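Local atomic coordinates of alginate lyase, family PL7 (Zobellia galactanivorans, PDB entry 3ZPY), a protein that probably cleaves alginate, a brown-algal polysaccharide, by beta-elimination, this chain being its catalytic domain. Residues A[74-79]-A[121-126]; A[138-143]-A[184-189]. One frame throughout, in Å; residues are numbered along the deposited sequence.

In the fold
Contacts 1 and 2 come one after the other along the chain, and their centres lie about 11 Å apart. They share the antiparallel sheet that holds strands 76-83, 117-125 and 138-146. Contact 1 stays on one face of that sheet. Contact 2 joins its other face to the second sheet, through strand 182-189. Strands 117-125 and 138-146 are neighbours, so the two contacts touch. Ile124 O lies 2.8 Å from Val139 N, and His125 ND1 lies 2.6 Å from Asp138 OD1, both probable hydrogen bonds. At these contacts the shared sheet carries polar side chains on one face, probably toward the alginate groove as in other PL7 lyases, and apolar ones on the face turned to the core.

Contact 1: A[74-79]-A[121-126]; sequences NPRVEL and FGQIHG
Glu78 and Gln123 meet between two strands of one sheet that are not direct neighbours: the nearest CA atoms, those of Glu78 and Phe121, are 8.5 Å apart. Both side chains rise on the same face and cross at about a right angle. Glu78 is extended, with CG anti to the backbone N (chi1 -173°), which carries its carboxylate across to the Gln123 amide. As modelled, Gln123 OE1 lies 2.6 Å from Glu78 OE2, but the amide O and N are probably interchanged; with them swapped, the nitrogen could donate to the carboxylate.

Arg76, two residues before Glu78, grips the carboxylate: its NH1 donates to Glu78 OE1 at 3.0 Å, with an N-H...O angle of 162°. The oxygen is met on its syn side and lies in the guanidinium plane. Lys218 forms a second salt bridge to it, and Tyr222 makes a cation-pi contact with Arg76. With an alanine here, Arg76 and Lys218 would probably be left close together without their shared counter-charge. Arg76 to Leu79 fit the start of the RxELR motif and Gln123 to His125 are the QIH motif of PL7 lyases, whose polar residues typically line the substrate groove. The buried carboxylate therefore likely holds Arg76 beside Gln123 on the polar face of the sheet.

Contact 2: A[138-143]-A[184-189]; sequences DVVRVQ and CKLVYS
Val139, Val140 and Val142 face Leu186 and Tyr188 across the space between two sheets. These buried apolar side chains form the close-packed side of the contact, although the CA atoms of Val142 and Leu186 are 9.0 Å from each other. Val140 CG1 and Leu186 CD1 reach toward each other tip to tip, at 4.2 Å. Val140 CG1 stands between its own backbone N and carbonyl carbon (chi1 70°), which aims it at the leucine. Val142 CG2 touches the same methyl, Leu186 CD1, at 4.3 Å. Further along, Val139 CG1 comes obliquely to the Tyr188 ring, 4.0 Å from CE2. A classic beta bulge opposite Ile124 lets the consecutive Val139 and Val140 both point inward. Val193 and Leu195 also pack against the valines, and Trp101 against Leu186.

On the other side of 138-143, by contrast, Asp138 and Arg141 are partly exposed, while Gln143 is buried. There Arg141 NH1 bonds to Asp138 OD2 at 2.9 Å, on the anti lone pair. Arg141 NE reaches Gln143 OE1 at 3.0 Å, from above the carbonyl plane. Glu165 forms a second salt bridge with Arg141. Such apolar packing between two antiparallel sheets is that of a beta sandwich, here consistent with the beta-jelly roll of PL7 lyases in the concanavalin clan.

Contact 1: A[74-79]-A[121-126]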
loop_
_atom_site.group_PDB
_atom_site.type_symbol
_atom_site.label_atom_id
_atom_site.label_comp_id
_atom_site.label_asym_id
_atom_site.label_seq_id
_atom_site.Cartn_x
_atom_site.Cartn_y
_atom_site.Cartn_z
ATOM N N ASN A 74 12.455 1.725 -0.506
ATOM C CA ASN A 74 11.303 2.312 -1.147
ATOM C C ASN A 74 10.434 3.116 -0.162
ATOM O O ASN A 74 10.087 2.632 0.942
ATOM C CB ASN A 74 10.472 1.177 -1.786
ATOM C CG ASN A 74 11.133 0.576 -3.025
ATOM O OD1 ASN A 74 11.646 1.273 -3.873
ATOM N ND2 ASN A 74 11.108 -0.737 -3.112
ATOM N N PRO A 75 10.045 4.342 -0.565
ATOM C CA PRO A 75 9.236 5.179 0.349
ATOM C C PRO A 75 7.711 4.901 0.217
ATOM O O PRO A 75 7.213 4.260 -0.740
ATOM C CB PRO A 75 9.494 6.618 -0.171
ATOM C CG PRO A 75 9.723 6.425 -1.707
ATOM C CD PRO A 75 10.477 5.076 -1.800
ATOM N N ARG A 76 6.958 5.402 1.198
ATOM C CA ARG A 76 5.496 5.175 1.152
ATOM C C ARG A 76 4.786 6.305 1.814
ATOM O O ARG A 76 5.363 6.985 2.688
ATOM C CB ARG A 76 5.110 3.863 1.893
ATOM C CG ARG A 76 5.419 3.927 3.410
ATOM C CD ARG A 76 5.252 2.575 4.081
ATOM N NE ARG A 76 6.455 1.751 3.952
ATOM C CZ ARG A 76 6.480 0.439 3.670
ATOM N NH1 ARG A 76 5.334 -0.254 3.520
ATOM N NH2 ARG A 76 7.638 -0.183 3.743
ATOM N N VAL A 77 3.510 6.476 1.451
ATOM C CA VAL A 77 2.545 7.254 2.208
ATOM C C VAL A 77 1.326 6.321 2.248
ATOM O O VAL A 77 0.839 5.943 1.218
ATOM C CB VAL A 77 2.225 8.555 1.512
ATOM C CG1 VAL A 77 1.021 9.187 2.203
ATOM C CG2 VAL A 77 3.425 9.493 1.431
ATOM N N GLU A 78 0.944 5.830 3.408
ATOM C CA GLU A 78 0.103 4.614 3.465
ATOM C C GLU A 78 -0.537 4.476 4.862
ATOM O O GLU A 78 -0.094 5.079 5.768
ATOM C CB GLU A 78 1.029 3.425 3.064
ATOM C CG GLU A 78 0.519 2.107 2.856
ATOM C CD GLU A 78 1.591 1.128 2.534
ATOM O OE1 GLU A 78 2.547 0.931 3.246
ATOM O OE2 GLU A 78 1.234 0.346 1.717
ATOM N N LEU A 79 -1.568 3.642 4.948
ATOM C CA LEU A 79 -2.169 3.295 6.232
ATOM C C LEU A 79 -1.748 1.914 6.666
ATOM O O LEU A 79 -1.618 0.990 5.805
ATOM C CB LEU A 79 -3.705 3.320 6.064
ATOM C CG LEU A 79 -4.284 4.577 5.413
ATOM C CD1 LEU A 79 -5.805 4.432 5.368
ATOM C CD2 LEU A 79 -3.895 5.791 6.214
ATOM N N PHE A 121 -0.472 -0.546 -4.138
ATOM C CA PHE A 121 -1.656 0.185 -3.608
ATOM C C PHE A 121 -2.439 -0.694 -2.574
ATOM O O PHE A 121 -3.539 -0.291 -2.162
ATOM C CB PHE A 121 -2.528 0.734 -4.736
ATOM C CG PHE A 121 -3.041 -0.314 -5.711
ATOM C CD1 PHE A 121 -4.203 -1.036 -5.477
ATOM C CD2 PHE A 121 -2.420 -0.507 -6.963
ATOM C CE1 PHE A 121 -4.693 -1.946 -6.391
ATOM C CE2 PHE A 121 -2.865 -1.441 -7.852
ATOM C CZ PHE A 121 -4.032 -2.187 -7.577
ATOM N N GLY A 122 -1.956 -1.919 -2.230
ATOM C CA GLY A 122 -2.533 -2.607 -1.077
ATOM C C GLY A 122 -1.614 -3.777 -0.774
ATOM O O GLY A 122 -0.934 -4.293 -1.672
ATOM N N GLN A 123 -1.594 -4.161 0.496
ATOM C CA GLN A 123 -0.699 -5.210 0.969
ATOM C C GLN A 123 -1.286 -6.010 2.107
ATOM O O GLN A 123 -2.112 -5.480 2.856
ATOM C CB GLN A 123 0.622 -4.685 1.546
ATOM C CG GLN A 123 1.478 -3.714 0.753
ATOM C CD GLN A 123 2.483 -3.099 1.755
ATOM O OE1 GLN A 123 2.525 -1.871 1.900
ATOM N NE2 GLN A 123 3.182 -3.908 2.470
ATOM N N ILE A 124 -0.756 -7.266 2.260
ATOM C CA ILE A 124 -0.726 -7.894 3.537
ATOM C C ILE A 124 0.751 -8.006 3.961
ATOM O O ILE A 124 1.592 -8.494 3.185
ATOM C CB ILE A 124 -1.324 -9.352 3.500
ATOM C CG1 ILE A 124 -2.792 -9.272 3.045
ATOM C CG2 ILE A 124 -1.213 -10.062 4.882
ATOM C CD1 ILE A 124 -3.358 -10.601 2.558
ATOM N N HIS A 125 1.028 -7.560 5.191
ATOM C CA HIS A 125 2.361 -7.691 5.744
ATOM C C HIS A 125 2.369 -8.702 6.853
ATOM O O HIS A 125 1.483 -8.672 7.726
ATOM C CB HIS A 125 2.892 -6.296 6.164
ATOM C CG HIS A 125 4.368 -6.315 6.458
ATOM N ND1 HIS A 125 5.339 -6.237 5.481
ATOM C CD2 HIS A 125 5.038 -6.503 7.625
ATOM C CE1 HIS A 125 6.550 -6.312 6.049
ATOM N NE2 HIS A 125 6.372 -6.486 7.362
ATOM N N GLY A 126 3.432 -9.536 6.904
ATOM C CA GLY A 126 3.535 -10.531 7.958
ATOM C C GLY A 126 4.744 -10.305 8.843
ATOM O O GLY A 126 5.349 -9.238 8.812
#

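Contact 2: A[138-143]-A[184-189]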
loop_
_atom_site.group_PDB
_atom_site.type_symbol
_atom_site.label_atom_id
_atom_site.label_comp_id
_atom_site.label_asym_id
_atom_site.label_seq_id
_atom_site.Cartn_x
_atom_site.Cartn_y
_atom_site.Cartn_z
ATOM N N ASP A 138 6.567 -8.879 3.539
ATOM C CA ASP A 138 5.302 -8.729 2.797
ATOM C C ASP A 138 4.805 -10.081 2.326
ATOM O O ASP A 138 5.477 -10.779 1.590
ATOM C CB ASP A 138 5.478 -7.877 1.547
ATOM C CG ASP A 138 5.856 -6.421 1.835
ATOM O OD1 ASP A 138 5.660 -5.913 2.957
ATOM O OD2 ASP A 138 6.455 -5.767 0.918
ATOM N N VAL A 139 3.561 -10.392 2.715
ATOM C CA VAL A 139 2.855 -11.612 2.247
ATOM C C VAL A 139 2.426 -11.416 0.795
ATOM O O VAL A 139 2.603 -12.277 -0.055
ATOM C CB VAL A 139 1.664 -11.928 3.149
ATOM C CG1 VAL A 139 0.806 -13.012 2.575
ATOM C CG2 VAL A 139 2.119 -12.260 4.571
ATOM N N VAL A 140 1.814 -10.245 0.533
ATOM C CA VAL A 140 1.395 -9.913 -0.885
ATOM C C VAL A 140 1.474 -8.406 -1.027
ATOM O O VAL A 140 1.157 -7.669 -0.070
ATOM C CB VAL A 140 -0.018 -10.498 -1.234
ATOM C CG1 VAL A 140 -1.153 -9.772 -0.462
ATOM C CG2 VAL A 140 -0.279 -10.431 -2.751
ATOM N N ARG A 141 1.902 -7.997 -2.210
ATOM C CA ARG A 141 1.812 -6.623 -2.675
ATOM C C ARG A 141 0.992 -6.588 -3.949
ATOM O O ARG A 141 1.326 -7.277 -4.923
ATOM C CB ARG A 141 3.204 -6.090 -2.965
ATOM C CG ARG A 141 3.994 -5.793 -1.696
ATOM C CD ARG A 141 5.205 -4.886 -1.995
ATOM N NE ARG A 141 6.086 -5.394 -3.057
ATOM C CZ ARG A 141 7.030 -6.301 -2.867
ATOM N NH1 ARG A 141 7.203 -6.879 -1.686
ATOM N NH2 ARG A 141 7.790 -6.706 -3.898
ATOM N N VAL A 142 -0.072 -5.750 -3.974
ATOM C CA VAL A 142 -0.939 -5.579 -5.137
ATOM C C VAL A 142 -0.460 -4.304 -5.830
ATOM O O VAL A 142 -0.453 -3.254 -5.190
ATOM C CB VAL A 142 -2.370 -5.443 -4.623
ATOM C CG1 VAL A 142 -3.295 -5.204 -5.818
ATOM C CG2 VAL A 142 -2.831 -6.662 -3.823
ATOM N N GLN A 143 -0.034 -4.442 -7.096
ATOM C CA GLN A 143 0.704 -3.359 -7.729
ATOM C C GLN A 143 0.194 -3.161 -9.148
ATOM O O GLN A 143 -0.361 -4.036 -9.743
ATOM C CB GLN A 143 2.206 -3.690 -7.851
ATOM C CG GLN A 143 2.787 -4.024 -6.454
ATOM C CD GLN A 143 4.013 -4.783 -6.474
ATOM O OE1 GLN A 143 4.966 -4.482 -5.728
ATOM N NE2 GLN A 143 3.983 -5.864 -7.258
ATOM N N CYS A 184 -11.665 -3.362 -5.028
ATOM C CA CYS A 184 -10.692 -4.433 -4.727
ATOM C C CYS A 184 -11.124 -5.122 -3.462
ATOM O O CYS A 184 -11.652 -4.482 -2.534
ATOM C CB CYS A 184 -9.301 -3.828 -4.472
ATOM S SG CYS A 184 -8.658 -2.823 -5.804
ATOM N N LYS A 185 -10.929 -6.447 -3.409
ATOM C CA LYS A 185 -11.216 -7.227 -2.213
ATOM C C LYS A 185 -10.038 -8.180 -2.034
ATOM O O LYS A 185 -9.847 -9.073 -2.873
ATOM C CB LYS A 185 -12.558 -7.946 -2.370
ATOM C CG LYS A 185 -12.960 -8.759 -1.126
ATOM C CD LYS A 185 -14.397 -9.256 -1.166
ATOM C CE LYS A 185 -14.692 -10.240 -2.236
ATOM N NZ LYS A 185 -15.991 -10.991 -2.083
ATOM N N LEU A 186 -9.300 -8.022 -0.948
ATOM C CA LEU A 186 -8.084 -8.837 -0.650
ATOM C C LEU A 186 -8.426 -9.684 0.559
ATOM O O LEU A 186 -8.817 -9.162 1.621
ATOM C CB LEU A 186 -6.966 -7.863 -0.387
ATOM C CG LEU A 186 -5.598 -8.509 -0.180
ATOM C CD1 LEU A 186 -5.182 -9.294 -1.412
ATOM C CD2 LEU A 186 -4.579 -7.415 0.178
ATOM N N VAL A 187 -8.363 -10.998 0.383
ATOM C CA VAL A 187 -8.835 -11.958 1.402
ATOM C C VAL A 187 -7.641 -12.833 1.750
ATOM O O VAL A 187 -6.965 -13.337 0.873
ATOM C CB VAL A 187 -9.996 -12.786 0.911
ATOM C CG1 VAL A 187 -10.489 -13.686 2.053
ATOM C CG2 VAL A 187 -11.214 -11.874 0.476
ATOM N N TYR A 188 -7.502 -13.116 3.037
ATOM C CA TYR A 188 -6.566 -14.131 3.538
ATOM C C TYR A 188 -7.424 -15.034 4.413
ATOM O O TYR A 188 -7.937 -14.587 5.438
ATOM C CB TYR A 188 -5.448 -13.436 4.394
ATOM C CG TYR A 188 -4.165 -14.236 4.580
ATOM C CD1 TYR A 188 -3.983 -15.564 4.107
ATOM C CD2 TYR A 188 -3.073 -13.606 5.162
ATOM C CE1 TYR A 188 -2.752 -16.271 4.330
ATOM C CE2 TYR A 188 -1.821 -14.278 5.370
ATOM C CZ TYR A 188 -1.675 -15.586 4.910
ATOM O OH TYR A 188 -0.416 -16.221 5.150
ATOM N N SER A 189 -7.593 -16.291 3.950
ATOM C CA SER A 189 -8.525 -17.227 4.606
ATOM C C SER A 189 -8.135 -18.600 4.229
ATOM O O SER A 189 -7.802 -18.871 3.060
ATOM C CB SER A 189 -9.991 -16.937 4.155
ATOM O OG SER A 189 -10.879 -17.821 4.852
#